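Local coordinates for AT5g51070/K3K7_27 (Arabidopsis thaliana, PDB 5GKM), which is the N-terminal domain of ClpD, a Clp-family chaperone that probably binds and hydrolyses ATP through its AAA modules, which lie outside this domain, at residues F20-A25 with K89-P94; M32-H37 with S77-A82; E64-I69 with G136-R141. All blocks are in the same frame, centred on the assembly; numbering follows the deposited sequence.

Interaction 1: F20-A25 with K89-P94; sequences FSQKEA and KSTDMP
Gln22 carries this contact. Its carboxamide reaches from the helix into the turn of 89-94, where NE2 meets two backbone carbonyls. The bond from Gln22 NE2 to Met93 O is 2.9 Å long, with an N-H...O angle of 150°. Met93 O lies almost exactly in the amide plane of Gln22, while the donor sits 23° out of the carbonyl plane. A second, weak bond runs from Gln22 NE2 to Thr91 O at 3.0 Å. Together they help to set the rotation of the buried amide. Gln22 OE1 is left facing Thr91, 3.5 Å from Thr91 CA. The chain of Gln22 is extended beyond CG, which carries the amide out to the turn.

Met93 comes the other way and slides past Gln22. In the conformer given, its CG is anti to the backbone N (chi1 -167°), and the chain stays straight as far as Met93 SD, which rests, tentatively, 3.5 Å from Ala25 CB. At the rim, Lys23 CD lies against Ser90 CB at 4.1 Å.

In this all-helical Clp N-terminal domain, the loop before helix 97-112 thus packs on helix 12-27, with the 3-10 turn 90-92 against one side of it. Ser90 also touches Lys26 of that helix, and Thr91 touches Ile19. On the other side of the helix, Glu24 meets Leu40 of helix 35-45 and pairs with Arg63 of helix 59-71.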
# COMPACT_ATOMS: atom_id res chain seq x y z
N PHE A 20 -2.64 8.03 4.16
CA PHE A 20 -3.80 7.84 3.32
C PHE A 20 -4.31 6.43 3.50
O PHE A 20 -5.42 6.21 3.36
CB PHE A 20 -3.57 8.14 1.84
CG PHE A 20 -3.29 9.57 1.53
CD1 PHE A 20 -3.56 10.56 2.42
CD2 PHE A 20 -2.80 9.93 0.31
CE1 PHE A 20 -3.28 11.88 2.12
CE2 PHE A 20 -2.56 11.24 -0.02
CZ PHE A 20 -2.78 12.22 0.90
N SER A 21 -3.38 5.51 3.73
CA SER A 21 -3.92 4.08 3.94
C SER A 21 -4.92 3.85 5.17
O SER A 21 -5.86 3.20 5.10
CB SER A 21 -2.77 3.06 4.00
OG SER A 21 -2.04 3.08 5.23
N GLN A 22 -4.55 4.67 6.15
CA GLN A 22 -5.35 4.80 7.36
C GLN A 22 -6.70 5.45 7.07
O GLN A 22 -7.68 4.95 7.46
CB GLN A 22 -4.62 5.56 8.43
CG GLN A 22 -3.36 4.86 8.94
CD GLN A 22 -2.55 5.73 9.87
OE1 GLN A 22 -2.18 6.80 9.54
NE2 GLN A 22 -2.32 5.26 11.03
N LYS A 23 -6.66 6.52 6.31
CA LYS A 23 -7.90 7.13 5.90
C LYS A 23 -8.75 6.22 5.05
O LYS A 23 -9.92 6.18 5.21
CB LYS A 23 -7.67 8.37 5.10
CG LYS A 23 -6.87 9.40 5.81
CD LYS A 23 -7.58 9.99 7.00
CE LYS A 23 -9.02 10.42 6.75
NZ LYS A 23 -9.21 11.32 5.60
N GLU A 24 -8.14 5.52 4.11
CA GLU A 24 -8.88 4.63 3.26
C GLU A 24 -9.54 3.49 4.00
O GLU A 24 -10.62 3.11 3.71
CB GLU A 24 -8.03 4.09 2.12
CG GLU A 24 -7.57 5.17 1.17
CD GLU A 24 -8.67 5.79 0.32
OE1 GLU A 24 -9.52 5.12 -0.16
OE2 GLU A 24 -8.62 6.98 0.14
N ALA A 25 -8.80 2.95 4.95
CA ALA A 25 -9.31 1.88 5.77
C ALA A 25 -10.48 2.37 6.59
O ALA A 25 -11.46 1.72 6.68
CB ALA A 25 -8.21 1.29 6.66
N LYS A 89 -8.04 9.05 16.78
CA LYS A 89 -8.03 9.81 15.54
C LYS A 89 -7.57 8.90 14.43
O LYS A 89 -7.02 7.90 14.67
CB LYS A 89 -7.14 11.03 15.61
CG LYS A 89 -5.67 10.78 15.67
CD LYS A 89 -5.03 11.98 16.28
CE LYS A 89 -3.56 11.88 16.26
NZ LYS A 89 -2.99 11.95 17.61
N SER A 90 -7.85 9.28 13.23
CA SER A 90 -7.65 8.39 12.14
C SER A 90 -6.15 7.99 11.96
O SER A 90 -5.88 6.86 11.64
CB SER A 90 -8.43 8.85 10.88
OG SER A 90 -9.84 8.90 11.14
N THR A 91 -5.21 8.86 12.21
CA THR A 91 -3.81 8.49 12.11
C THR A 91 -3.24 7.64 13.28
O THR A 91 -2.10 7.30 13.28
CB THR A 91 -2.91 9.69 11.90
OG1 THR A 91 -3.07 10.59 12.96
CG2 THR A 91 -3.27 10.32 10.63
N ASP A 92 -4.07 7.37 14.26
CA ASP A 92 -3.73 6.34 15.24
C ASP A 92 -4.19 4.95 14.85
O ASP A 92 -3.95 4.01 15.56
CB ASP A 92 -4.27 6.72 16.61
CG ASP A 92 -3.59 7.94 17.17
OD1 ASP A 92 -2.56 8.31 16.68
OD2 ASP A 92 -4.10 8.53 18.04
N MET A 93 -4.86 4.83 13.73
CA MET A 93 -5.20 3.39 13.29
C MET A 93 -3.89 2.43 12.96
O MET A 93 -2.92 2.90 12.62
CB MET A 93 -5.89 3.43 11.95
CG MET A 93 -6.53 2.08 11.62
SD MET A 93 -7.29 2.06 9.98
CE MET A 93 -8.60 3.17 10.39
N PRO A 94 -3.97 1.33 13.72
CA PRO A 94 -2.87 0.40 13.67
C PRO A 94 -2.80 -0.32 12.35
O PRO A 94 -3.72 -0.34 11.61
CB PRO A 94 -3.21 -0.60 14.78
CG PRO A 94 -4.69 -0.59 14.84
CD PRO A 94 -5.04 0.83 14.60

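Interaction 2: M32-H37 with S77-A82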
# COMPACT_ATOMS: atom_id res chain seq x y z
N MET A 32 -8.17 -1.35 11.33
CA MET A 32 -6.81 -1.72 11.15
C MET A 32 -6.50 -1.68 9.66
O MET A 32 -7.30 -2.01 8.89
CB MET A 32 -6.62 -3.11 11.69
CG MET A 32 -5.25 -3.62 11.47
SD MET A 32 -4.97 -5.13 12.36
CE MET A 32 -4.25 -4.37 13.77
N VAL A 33 -5.29 -1.30 9.32
CA VAL A 33 -4.91 -1.18 7.94
C VAL A 33 -4.31 -2.50 7.46
O VAL A 33 -3.33 -2.94 7.95
CB VAL A 33 -3.79 -0.14 7.80
CG1 VAL A 33 -3.33 -0.05 6.37
CG2 VAL A 33 -4.27 1.20 8.26
N TYR A 34 -4.97 -3.13 6.52
CA TYR A 34 -4.47 -4.32 5.90
C TYR A 34 -3.89 -3.95 4.52
O TYR A 34 -3.91 -2.84 4.15
CB TYR A 34 -5.52 -5.41 5.82
CG TYR A 34 -5.84 -6.12 7.11
CD1 TYR A 34 -6.71 -5.59 8.02
CD2 TYR A 34 -5.27 -7.32 7.39
CE1 TYR A 34 -6.99 -6.25 9.19
CE2 TYR A 34 -5.53 -8.00 8.56
CZ TYR A 34 -6.38 -7.45 9.46
OH TYR A 34 -6.68 -8.15 10.60
N THR A 35 -3.32 -4.91 3.82
CA THR A 35 -2.52 -4.58 2.68
C THR A 35 -3.29 -4.01 1.51
O THR A 35 -2.76 -3.28 0.76
CB THR A 35 -1.55 -5.69 2.25
OG1 THR A 35 -2.26 -6.90 2.05
CG2 THR A 35 -0.54 -5.86 3.29
N GLN A 36 -4.54 -4.41 1.37
CA GLN A 36 -5.36 -3.79 0.34
C GLN A 36 -5.59 -2.28 0.61
O GLN A 36 -5.78 -1.53 -0.27
CB GLN A 36 -6.68 -4.54 0.11
CG GLN A 36 -7.70 -4.42 1.23
CD GLN A 36 -7.53 -5.46 2.32
OE1 GLN A 36 -6.49 -6.04 2.48
NE2 GLN A 36 -8.59 -5.68 3.04
N HIS A 37 -5.64 -1.92 1.87
CA HIS A 37 -5.74 -0.54 2.24
C HIS A 37 -4.49 0.25 1.95
O HIS A 37 -4.54 1.38 1.59
CB HIS A 37 -6.20 -0.38 3.68
CG HIS A 37 -7.36 -1.26 4.02
ND1 HIS A 37 -7.33 -2.14 5.03
CD2 HIS A 37 -8.60 -1.37 3.43
CE1 HIS A 37 -8.49 -2.79 5.07
NE2 HIS A 37 -9.27 -2.31 4.09
N SER A 77 -11.22 -14.43 6.25
CA SER A 77 -10.86 -15.15 7.45
C SER A 77 -9.50 -14.77 7.98
O SER A 77 -9.23 -14.90 9.13
CB SER A 77 -10.88 -16.65 7.19
OG SER A 77 -12.19 -17.13 6.94
N LYS A 78 -8.68 -14.27 7.08
CA LYS A 78 -7.30 -13.93 7.35
C LYS A 78 -7.12 -12.58 8.02
O LYS A 78 -6.04 -12.23 8.35
CB LYS A 78 -6.49 -13.91 6.04
CG LYS A 78 -6.23 -15.25 5.43
CD LYS A 78 -5.21 -15.13 4.35
CE LYS A 78 -5.64 -14.09 3.32
NZ LYS A 78 -6.99 -14.25 2.77
N GLN A 79 -8.19 -11.83 8.16
CA GLN A 79 -8.10 -10.44 8.59
C GLN A 79 -8.98 -10.21 9.79
O GLN A 79 -9.87 -9.44 9.77
CB GLN A 79 -8.46 -9.47 7.43
CG GLN A 79 -7.66 -9.72 6.15
CD GLN A 79 -7.62 -8.53 5.19
OE1 GLN A 79 -8.39 -7.64 5.29
NE2 GLN A 79 -6.69 -8.59 4.25
N GLU A 80 -8.61 -10.87 10.87
CA GLU A 80 -9.32 -10.74 12.13
C GLU A 80 -8.36 -10.57 13.28
O GLU A 80 -8.58 -11.08 14.33
CB GLU A 80 -10.22 -11.95 12.36
CG GLU A 80 -11.27 -12.11 11.29
CD GLU A 80 -12.39 -13.04 11.66
OE1 GLU A 80 -12.39 -13.56 12.73
OE2 GLU A 80 -13.25 -13.21 10.85
N GLU A 81 -7.31 -9.81 13.05
CA GLU A 81 -6.38 -9.49 14.11
C GLU A 81 -7.06 -8.62 15.11
O GLU A 81 -7.86 -7.81 14.78
CB GLU A 81 -5.11 -8.81 13.55
CG GLU A 81 -4.23 -9.78 12.83
CD GLU A 81 -3.22 -9.14 11.88
OE1 GLU A 81 -2.68 -8.15 12.23
OE2 GLU A 81 -3.02 -9.75 10.85
N ALA A 82 -6.72 -8.83 16.36
CA ALA A 82 -7.25 -8.02 17.43
C ALA A 82 -6.38 -6.78 17.55
O ALA A 82 -5.16 -6.89 17.46
CB ALA A 82 -7.22 -8.81 18.73
O HOH W 1 -8.59 -6.92 12.26
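Tyr34 and Gln79 bury the most surface here, and they lie flat on one another. The carboxamide of Gln79 stacks over one face of the Tyr34 ring, with the two planes 12° apart and Gln79 CD 3.4 Å from Tyr34 CD2. Nearer the backbone, Gln79 CB makes a CH-pi contact 3.7 Å from the ring centroid. The extended chain of Gln79 (chi2 -159°) runs along the ring toward Gln36.

There the two amides pair through two hydrogen bonds, their planes 24° apart. Gln36 NE2 donates to Gln79 OE1 at 3.0 Å, and Gln79 NE2 donates back to Gln36 OE1 at 3.1 Å. Both bonds are nearly straight, fall on carbonyl lone pairs and hold each amide in one orientation.

At the other end of the ring, Tyr34 OH and Glu81 O share a water, 2.8 Å from each. Glu81 crosses Met32, with Met32 SD 3.9 Å from Glu81 CB. Glu81 OE1 accepts a hydrogen bond from Ile97 N.

Tyr34 is the N-cap residue of helix 35-45, so in this all-helical domain the long linker after helix 59-71 is pinned to the helix start. Ser98 of helix 97-112 and Ser134 of helix 134-142 flank the contact.

Interaction 3: E64-I69 with G136-R141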
# COMPACT_ATOMS: atom_id res chain seq x y z
N GLU A 64 -13.77 0.81 -5.41
CA GLU A 64 -14.87 -0.09 -5.73
C GLU A 64 -14.50 -1.53 -5.65
O GLU A 64 -15.25 -2.34 -5.18
CB GLU A 64 -15.37 0.18 -7.14
CG GLU A 64 -16.04 1.50 -7.28
CD GLU A 64 -16.32 1.92 -8.71
OE1 GLU A 64 -16.23 1.08 -9.60
OE2 GLU A 64 -16.64 3.10 -8.89
N ALA A 65 -13.31 -1.83 -6.13
CA ALA A 65 -12.87 -3.16 -6.12
C ALA A 65 -12.72 -3.65 -4.71
O ALA A 65 -13.08 -4.73 -4.41
CB ALA A 65 -11.54 -3.28 -6.85
N VAL A 66 -12.11 -2.82 -3.87
CA VAL A 66 -11.85 -3.26 -2.53
C VAL A 66 -13.13 -3.53 -1.72
O VAL A 66 -13.23 -4.48 -0.99
CB VAL A 66 -10.92 -2.26 -1.81
CG1 VAL A 66 -10.85 -2.56 -0.32
CG2 VAL A 66 -9.52 -2.38 -2.38
N TRP A 67 -14.04 -2.62 -1.86
CA TRP A 67 -15.28 -2.77 -1.19
C TRP A 67 -15.96 -4.04 -1.63
O TRP A 67 -16.37 -4.87 -0.81
CB TRP A 67 -16.18 -1.56 -1.46
CG TRP A 67 -17.54 -1.75 -0.84
CD1 TRP A 67 -18.71 -2.06 -1.47
CD2 TRP A 67 -17.89 -1.68 0.58
NE1 TRP A 67 -19.72 -2.17 -0.59
CE2 TRP A 67 -19.31 -1.97 0.65
CE3 TRP A 67 -17.21 -1.39 1.73
CZ2 TRP A 67 -19.99 -1.99 1.85
CZ3 TRP A 67 -17.90 -1.43 2.93
CH2 TRP A 67 -19.27 -1.72 2.98
N SER A 68 -15.97 -4.25 -2.94
CA SER A 68 -16.63 -5.40 -3.45
C SER A 68 -16.02 -6.70 -2.95
O SER A 68 -16.71 -7.61 -2.52
CB SER A 68 -16.61 -5.34 -4.96
OG SER A 68 -17.21 -6.48 -5.44
N ILE A 69 -14.71 -6.78 -2.99
CA ILE A 69 -14.05 -8.03 -2.63
C ILE A 69 -14.23 -8.46 -1.18
O ILE A 69 -14.51 -9.58 -0.92
CB ILE A 69 -12.54 -7.98 -3.01
CG1 ILE A 69 -12.41 -7.84 -4.50
CG2 ILE A 69 -11.80 -9.23 -2.61
CD1 ILE A 69 -11.07 -7.39 -4.93
N GLY A 136 -2.99 -8.58 -4.69
CA GLY A 136 -3.24 -9.29 -5.90
C GLY A 136 -4.69 -9.44 -6.22
O GLY A 136 -5.03 -9.37 -7.35
N ARG A 137 -5.52 -9.64 -5.22
CA ARG A 137 -6.92 -9.78 -5.51
C ARG A 137 -7.51 -8.53 -6.11
O ARG A 137 -8.30 -8.59 -6.98
CB ARG A 137 -7.68 -10.15 -4.26
CG ARG A 137 -7.24 -11.46 -3.64
CD ARG A 137 -7.90 -11.69 -2.31
NE ARG A 137 -9.27 -12.09 -2.47
CZ ARG A 137 -10.10 -12.29 -1.46
NH1 ARG A 137 -9.69 -12.12 -0.22
NH2 ARG A 137 -11.35 -12.67 -1.67
N VAL A 138 -7.13 -7.39 -5.57
CA VAL A 138 -7.57 -6.14 -6.11
C VAL A 138 -7.06 -5.90 -7.53
O VAL A 138 -7.78 -5.50 -8.37
CB VAL A 138 -7.08 -4.98 -5.23
CG1 VAL A 138 -7.50 -3.64 -5.77
CG2 VAL A 138 -7.54 -5.16 -3.82
N LEU A 139 -5.78 -6.17 -7.75
CA LEU A 139 -5.22 -5.96 -9.05
C LEU A 139 -5.90 -6.88 -10.08
O LEU A 139 -6.14 -6.49 -11.17
CB LEU A 139 -3.70 -6.08 -9.05
CG LEU A 139 -2.99 -5.01 -8.22
CD1 LEU A 139 -1.50 -5.28 -8.17
CD2 LEU A 139 -3.17 -3.62 -8.77
N LYS A 140 -6.19 -8.08 -9.66
CA LYS A 140 -6.85 -9.00 -10.56
C LYS A 140 -8.22 -8.48 -10.93
O LYS A 140 -8.61 -8.56 -12.04
CB LYS A 140 -6.95 -10.39 -9.95
CG LYS A 140 -7.67 -11.40 -10.84
CD LYS A 140 -7.68 -12.78 -10.24
CE LYS A 140 -8.01 -13.83 -11.30
NZ LYS A 140 -8.86 -14.92 -10.76
N ARG A 141 -8.92 -7.94 -9.97
CA ARG A 141 -10.21 -7.38 -10.23
C ARG A 141 -10.11 -6.19 -11.17
O ARG A 141 -10.96 -5.97 -11.97
CB ARG A 141 -10.94 -7.05 -8.94
CG ARG A 141 -12.27 -6.39 -9.11
CD ARG A 141 -13.31 -7.43 -9.53
NE ARG A 141 -13.60 -8.45 -8.54
CZ ARG A 141 -14.60 -8.40 -7.69
NH1 ARG A 141 -15.38 -7.35 -7.67
NH2 ARG A 141 -14.82 -9.35 -6.84
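Ile69 points its branches between two arginines of the facing helix. Ile69 CG2 lies over one face of the Arg137 guanidinium, 3.6 Å from Arg137 NH2. Ile69 CG1 lies over one face of the Arg141 guanidinium, 3.7 Å from Arg141 NH2. Ile69 CD1 reaches the backbone and comes to 3.6 Å from Arg137 O.

The side chain of Arg141 starts with CG anti to the backbone N (chi1 177°), then bends at chi2 and chi3. The fold-back sets its guanidinium beside Ser68. Arg141 NH1 donates to Ser68 OG at 3.0 Å, with the hydroxyl at the guanidinium edge, near its plane. Arg141 CG packs on Ala65 CB at 3.9 Å.

Deeper in, Val66 CG2 meets Val138 CG2 at 3.7 Å. The segments, from two helices of the all-helical Clp N-terminal domain, cross at 116°, with their axes 9.3 Å apart. Val138 also touches Leu39 of helix 35-45.

The contact is apolar inside and polar at the rim. The arginines cover Ile69 with flat, charged groups whose edges can still bind polar partners. Arg137 has a long, weak ion pair with Asp76. The single hydrogen bond across the segments probably adds direction to a contact carried mainly by apolar packing.

From the N terminus, helix 12-27 comes first. Interaction 1 closes a long loop from it to the turn before helix 97-112. Interaction 2 lies within that loop and joins the start of helix 35-45 to the loop after helix 59-71. Interaction 3 begins on helix 59-71 and ends on helix 134-142, so it crosses both others along the chain. Interactions 1 and 2 touch: Pro94 O is 2.9 Å from Val33 N, a probable hydrogen bond. Interactions 2 and 3 meet where Gln36 packs on Val66 and Val138. Interactions 1 and 3 stay about 7 Å apart at their nearest atoms.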